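Local coordinates for protein pectate lyase (Bacillus subtilis, PDB 5AMV) that cleaves polygalacturonate by calcium-dependent elimination, releasing oligosaccharides with an unsaturated galacturonosyl group at their non-reducing ends, at residues 50-64 with 127-141. Sequence-based numbering, arbitrary orientation.
Sequences NTTPKIIYIKGTIDM and ANTTIVGSGTNAKVV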
# COMPACT_ATOMS: atom_id res chain seq x y z
N ASN A 50 -22.19 7.07 2.12
CA ASN A 50 -22.46 8.29 1.35
C ASN A 50 -22.03 8.15 -0.13
O ASN A 50 -20.90 8.55 -0.52
CB ASN A 50 -21.76 9.48 2.02
CG ASN A 50 -21.92 10.78 1.25
OD1 ASN A 50 -22.81 10.92 0.39
ND2 ASN A 50 -21.06 11.74 1.55
N THR A 51 -22.93 7.59 -0.94
CA THR A 51 -22.64 7.31 -2.37
C THR A 51 -22.85 8.50 -3.33
O THR A 51 -22.64 8.39 -4.54
CB THR A 51 -23.51 6.15 -2.85
OG1 THR A 51 -24.88 6.57 -2.73
CG2 THR A 51 -23.30 4.93 -2.00
N THR A 52 -23.27 9.64 -2.80
CA THR A 52 -23.37 10.86 -3.61
C THR A 52 -22.04 11.15 -4.34
O THR A 52 -21.02 11.26 -3.67
CB THR A 52 -23.68 12.06 -2.68
OG1 THR A 52 -24.86 11.76 -1.91
CG2 THR A 52 -23.90 13.33 -3.44
N PRO A 53 -22.06 11.30 -5.69
CA PRO A 53 -20.77 11.64 -6.32
C PRO A 53 -20.17 12.91 -5.71
O PRO A 53 -20.87 13.93 -5.52
CB PRO A 53 -21.12 11.87 -7.78
CG PRO A 53 -22.33 11.00 -7.99
CD PRO A 53 -23.10 11.00 -6.70
N LYS A 54 -18.87 12.84 -5.38
CA LYS A 54 -18.18 13.96 -4.72
C LYS A 54 -16.71 14.11 -5.14
O LYS A 54 -16.04 13.13 -5.42
CB LYS A 54 -18.28 13.78 -3.20
CG LYS A 54 -17.43 12.61 -2.68
CD LYS A 54 -17.79 12.11 -1.30
CE LYS A 54 -19.08 11.31 -1.30
NZ LYS A 54 -19.06 10.11 -2.26
N ILE A 55 -16.23 15.35 -5.18
CA ILE A 55 -14.84 15.63 -5.46
C ILE A 55 -14.30 16.34 -4.23
O ILE A 55 -14.93 17.27 -3.72
CB ILE A 55 -14.69 16.50 -6.72
CG1 ILE A 55 -15.19 15.73 -7.93
CG2 ILE A 55 -13.21 16.93 -6.94
CD1 ILE A 55 -15.46 16.57 -9.14
N ILE A 56 -13.13 15.90 -3.78
CA ILE A 56 -12.50 16.47 -2.60
C ILE A 56 -11.08 16.83 -2.95
O ILE A 56 -10.29 15.95 -3.27
CB ILE A 56 -12.47 15.44 -1.44
CG1 ILE A 56 -13.89 15.08 -1.02
CG2 ILE A 56 -11.64 15.98 -0.22
CD1 ILE A 56 -13.97 13.89 -0.05
N TYR A 57 -10.78 18.14 -2.89
CA TYR A 57 -9.43 18.66 -3.09
C TYR A 57 -8.71 18.73 -1.75
O TYR A 57 -9.24 19.33 -0.82
CB TYR A 57 -9.46 20.10 -3.68
CG TYR A 57 -9.89 20.08 -5.12
CD1 TYR A 57 -9.00 19.69 -6.12
CD2 TYR A 57 -11.21 20.40 -5.48
CE1 TYR A 57 -9.41 19.64 -7.48
CE2 TYR A 57 -11.61 20.37 -6.81
CZ TYR A 57 -10.71 19.99 -7.79
OH TYR A 57 -11.17 19.95 -9.10
N ILE A 58 -7.51 18.16 -1.67
CA ILE A 58 -6.69 18.30 -0.46
C ILE A 58 -5.79 19.51 -0.63
O ILE A 58 -4.95 19.57 -1.56
CB ILE A 58 -5.89 17.00 -0.13
CG1 ILE A 58 -6.94 15.89 0.07
CG2 ILE A 58 -4.90 17.24 1.06
CD1 ILE A 58 -6.62 14.80 1.05
N LYS A 59 -5.96 20.47 0.28
CA LYS A 59 -5.16 21.67 0.27
C LYS A 59 -4.12 21.66 1.40
O LYS A 59 -4.48 21.72 2.61
CB LYS A 59 -6.12 22.88 0.39
CG LYS A 59 -5.43 24.20 0.49
CD LYS A 59 -6.45 25.34 0.56
CE LYS A 59 -5.70 26.66 0.45
NZ LYS A 59 -6.66 27.79 0.71
N GLY A 60 -2.84 21.55 1.01
CA GLY A 60 -1.73 21.60 1.97
C GLY A 60 -1.60 20.27 2.69
O GLY A 60 -1.96 19.22 2.15
N THR A 61 -1.17 20.33 3.94
CA THR A 61 -0.91 19.12 4.76
C THR A 61 -2.05 18.86 5.71
O THR A 61 -2.44 19.77 6.47
CB THR A 61 0.36 19.36 5.56
OG1 THR A 61 1.47 19.41 4.65
CG2 THR A 61 0.63 18.23 6.62
N ILE A 62 -2.58 17.62 5.68
CA ILE A 62 -3.60 17.17 6.64
C ILE A 62 -2.98 16.12 7.56
O ILE A 62 -2.74 14.97 7.15
CB ILE A 62 -4.88 16.61 5.92
CG1 ILE A 62 -5.48 17.75 5.07
CG2 ILE A 62 -5.89 16.05 6.98
CD1 ILE A 62 -6.83 17.41 4.41
N ASP A 63 -2.67 16.57 8.78
CA ASP A 63 -2.24 15.68 9.84
C ASP A 63 -3.48 15.03 10.46
O ASP A 63 -4.41 15.73 10.91
CB ASP A 63 -1.38 16.50 10.85
CG ASP A 63 -0.88 15.68 12.03
OD1 ASP A 63 -1.06 14.44 12.10
OD2 ASP A 63 -0.20 16.30 12.90
N MET A 64 -3.51 13.69 10.42
CA MET A 64 -4.64 12.93 10.94
C MET A 64 -4.54 12.63 12.42
O MET A 64 -5.54 12.26 13.04
CB MET A 64 -4.85 11.65 10.12
CG MET A 64 -5.25 11.96 8.65
SD MET A 64 -6.87 12.76 8.52
CE MET A 64 -7.98 11.39 8.93
N ALA A 127 -18.34 5.38 -1.72
CA ALA A 127 -18.43 5.18 -3.16
C ALA A 127 -18.53 6.49 -3.96
O ALA A 127 -19.09 7.49 -3.46
CB ALA A 127 -19.67 4.31 -3.47
N ASN A 128 -18.08 6.43 -5.21
CA ASN A 128 -18.20 7.55 -6.17
C ASN A 128 -17.51 8.80 -5.65
O ASN A 128 -18.12 9.88 -5.54
CB ASN A 128 -19.68 7.85 -6.50
CG ASN A 128 -20.45 6.59 -6.87
OD1 ASN A 128 -20.01 5.79 -7.68
ND2 ASN A 128 -21.62 6.41 -6.26
N THR A 129 -16.23 8.63 -5.29
CA THR A 129 -15.47 9.72 -4.67
C THR A 129 -14.18 9.88 -5.43
O THR A 129 -13.52 8.87 -5.74
CB THR A 129 -15.14 9.38 -3.23
OG1 THR A 129 -16.34 9.19 -2.48
CG2 THR A 129 -14.32 10.49 -2.59
N THR A 130 -13.81 11.14 -5.70
CA THR A 130 -12.50 11.48 -6.21
C THR A 130 -11.81 12.39 -5.20
O THR A 130 -12.39 13.38 -4.77
CB THR A 130 -12.56 12.21 -7.57
OG1 THR A 130 -13.09 11.31 -8.56
CG2 THR A 130 -11.14 12.78 -7.98
N ILE A 131 -10.61 12.00 -4.79
CA ILE A 131 -9.83 12.80 -3.85
C ILE A 131 -8.50 13.10 -4.52
O ILE A 131 -7.76 12.19 -4.87
CB ILE A 131 -9.58 12.07 -2.48
CG1 ILE A 131 -10.88 11.48 -1.92
CG2 ILE A 131 -8.74 12.96 -1.48
CD1 ILE A 131 -10.72 10.73 -0.56
N VAL A 132 -8.20 14.39 -4.72
CA VAL A 132 -7.02 14.79 -5.47
C VAL A 132 -6.28 15.90 -4.73
O VAL A 132 -6.89 16.76 -4.10
CB VAL A 132 -7.30 15.21 -6.94
CG1 VAL A 132 -7.95 14.04 -7.75
CG2 VAL A 132 -8.21 16.41 -6.98
N GLY A 133 -4.96 15.86 -4.79
CA GLY A 133 -4.19 16.94 -4.18
C GLY A 133 -4.24 18.21 -4.99
O GLY A 133 -4.18 18.19 -6.24
N SER A 134 -4.33 19.35 -4.30
CA SER A 134 -4.23 20.64 -4.96
C SER A 134 -2.75 21.03 -5.09
O SER A 134 -2.00 21.01 -4.11
CB SER A 134 -5.00 21.70 -4.16
OG SER A 134 -6.39 21.51 -4.27
N GLY A 135 -2.32 21.39 -6.30
CA GLY A 135 -0.95 21.81 -6.49
C GLY A 135 0.02 20.67 -6.25
O GLY A 135 -0.31 19.51 -6.47
N THR A 136 1.22 21.00 -5.77
CA THR A 136 2.30 20.02 -5.73
C THR A 136 2.70 19.64 -4.30
O THR A 136 3.68 18.88 -4.12
CB THR A 136 3.55 20.50 -6.48
OG1 THR A 136 4.09 21.66 -5.83
CG2 THR A 136 3.26 20.76 -7.96
N ASN A 137 1.96 20.10 -3.29
CA ASN A 137 2.38 19.82 -1.91
C ASN A 137 1.24 19.33 -1.04
O ASN A 137 1.29 19.47 0.19
CB ASN A 137 3.01 21.09 -1.29
CG ASN A 137 1.99 22.23 -1.13
OD1 ASN A 137 0.90 22.22 -1.72
ND2 ASN A 137 2.35 23.22 -0.29
N ALA A 138 0.22 18.70 -1.66
CA ALA A 138 -0.86 18.09 -0.87
C ALA A 138 -0.32 16.86 -0.14
O ALA A 138 0.29 16.00 -0.74
CB ALA A 138 -2.00 17.68 -1.77
N LYS A 139 -0.58 16.76 1.17
CA LYS A 139 -0.00 15.69 1.99
C LYS A 139 -1.06 15.18 2.96
O LYS A 139 -1.85 15.97 3.49
CB LYS A 139 1.19 16.22 2.81
CG LYS A 139 2.38 16.69 2.01
CD LYS A 139 3.43 17.25 2.98
CE LYS A 139 4.68 17.77 2.29
NZ LYS A 139 4.40 18.72 1.18
N VAL A 140 -1.08 13.86 3.17
CA VAL A 140 -1.85 13.27 4.25
C VAL A 140 -0.79 12.62 5.17
O VAL A 140 -0.02 11.76 4.74
CB VAL A 140 -2.86 12.21 3.72
CG1 VAL A 140 -3.45 11.38 4.86
CG2 VAL A 140 -3.96 12.88 2.92
N VAL A 141 -0.77 13.04 6.44
CA VAL A 141 0.27 12.64 7.36
C VAL A 141 -0.32 11.83 8.50
O VAL A 141 -1.22 12.31 9.19
CB VAL A 141 1.06 13.89 7.94
CG1 VAL A 141 2.17 13.43 8.86
CG2 VAL A 141 1.69 14.69 6.78
O HOH W 1 -1.70 21.49 -1.48
O HOH W 2 1.75 20.92 2.47
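Lys54 folds its chain back over Thr129 at one end of two parallel strand pairs, 54-58 with 129-133 and 61-63 with 139-141, that join successive rungs of the right-handed parallel beta-helix of polysaccharide lyase family 1. CG leaves between the backbone N and the carbonyl carbon (chi1 70°), and bends at chi3 and chi4 bring NZ round to the 50-52 turn. There NZ donates to Thr52 O at 2.7 Å and to Asn50 O. Across the contact it donates to Thr129 OG1 at 2.9 Å; OG1 also bonds Pro126 O. Beside it, Asn128 ND2 reaches a lone pair of Thr51 O in the carbonyl plane at 2.8 Å, almost straight, while its OD1 is held by Asn151. Replacing Lys54 with a methionine would probably leave the carbonyls of Asn50 and Thr52 without their shared donor and the turn freer to shift.

Further along, Ile131 CG2 meets both CG1 and CD1 of Ile58; CD1 also touches Val140 CG2 at 3.8 Å, the two side chains crossing nearly at right angles. Helix 38-45 lies against Ile56 and Ile131 on this same face. On the other face Val132 CG2 lies alongside the Tyr57 ring, 3.5 Å from CD1. Where the strands turn between the two pairs, a water accepts from Gly60 N and donates to Ser134 O and Asn137 OD1. Thr61 CG2 then packs on Val141 CG2 at 3.7 Å. Parallel ladders run through both pairs: Lys54 N to Asn128 O and Thr130 N to Lys54 O, then Ile62 N to Lys139 O and Val141 N to Ile62 O. These ladders fix the register of the rungs, aliphatic contacts line much of one face, and a buried ammonium, probably charged, gathers the carbonyls of the entering turn.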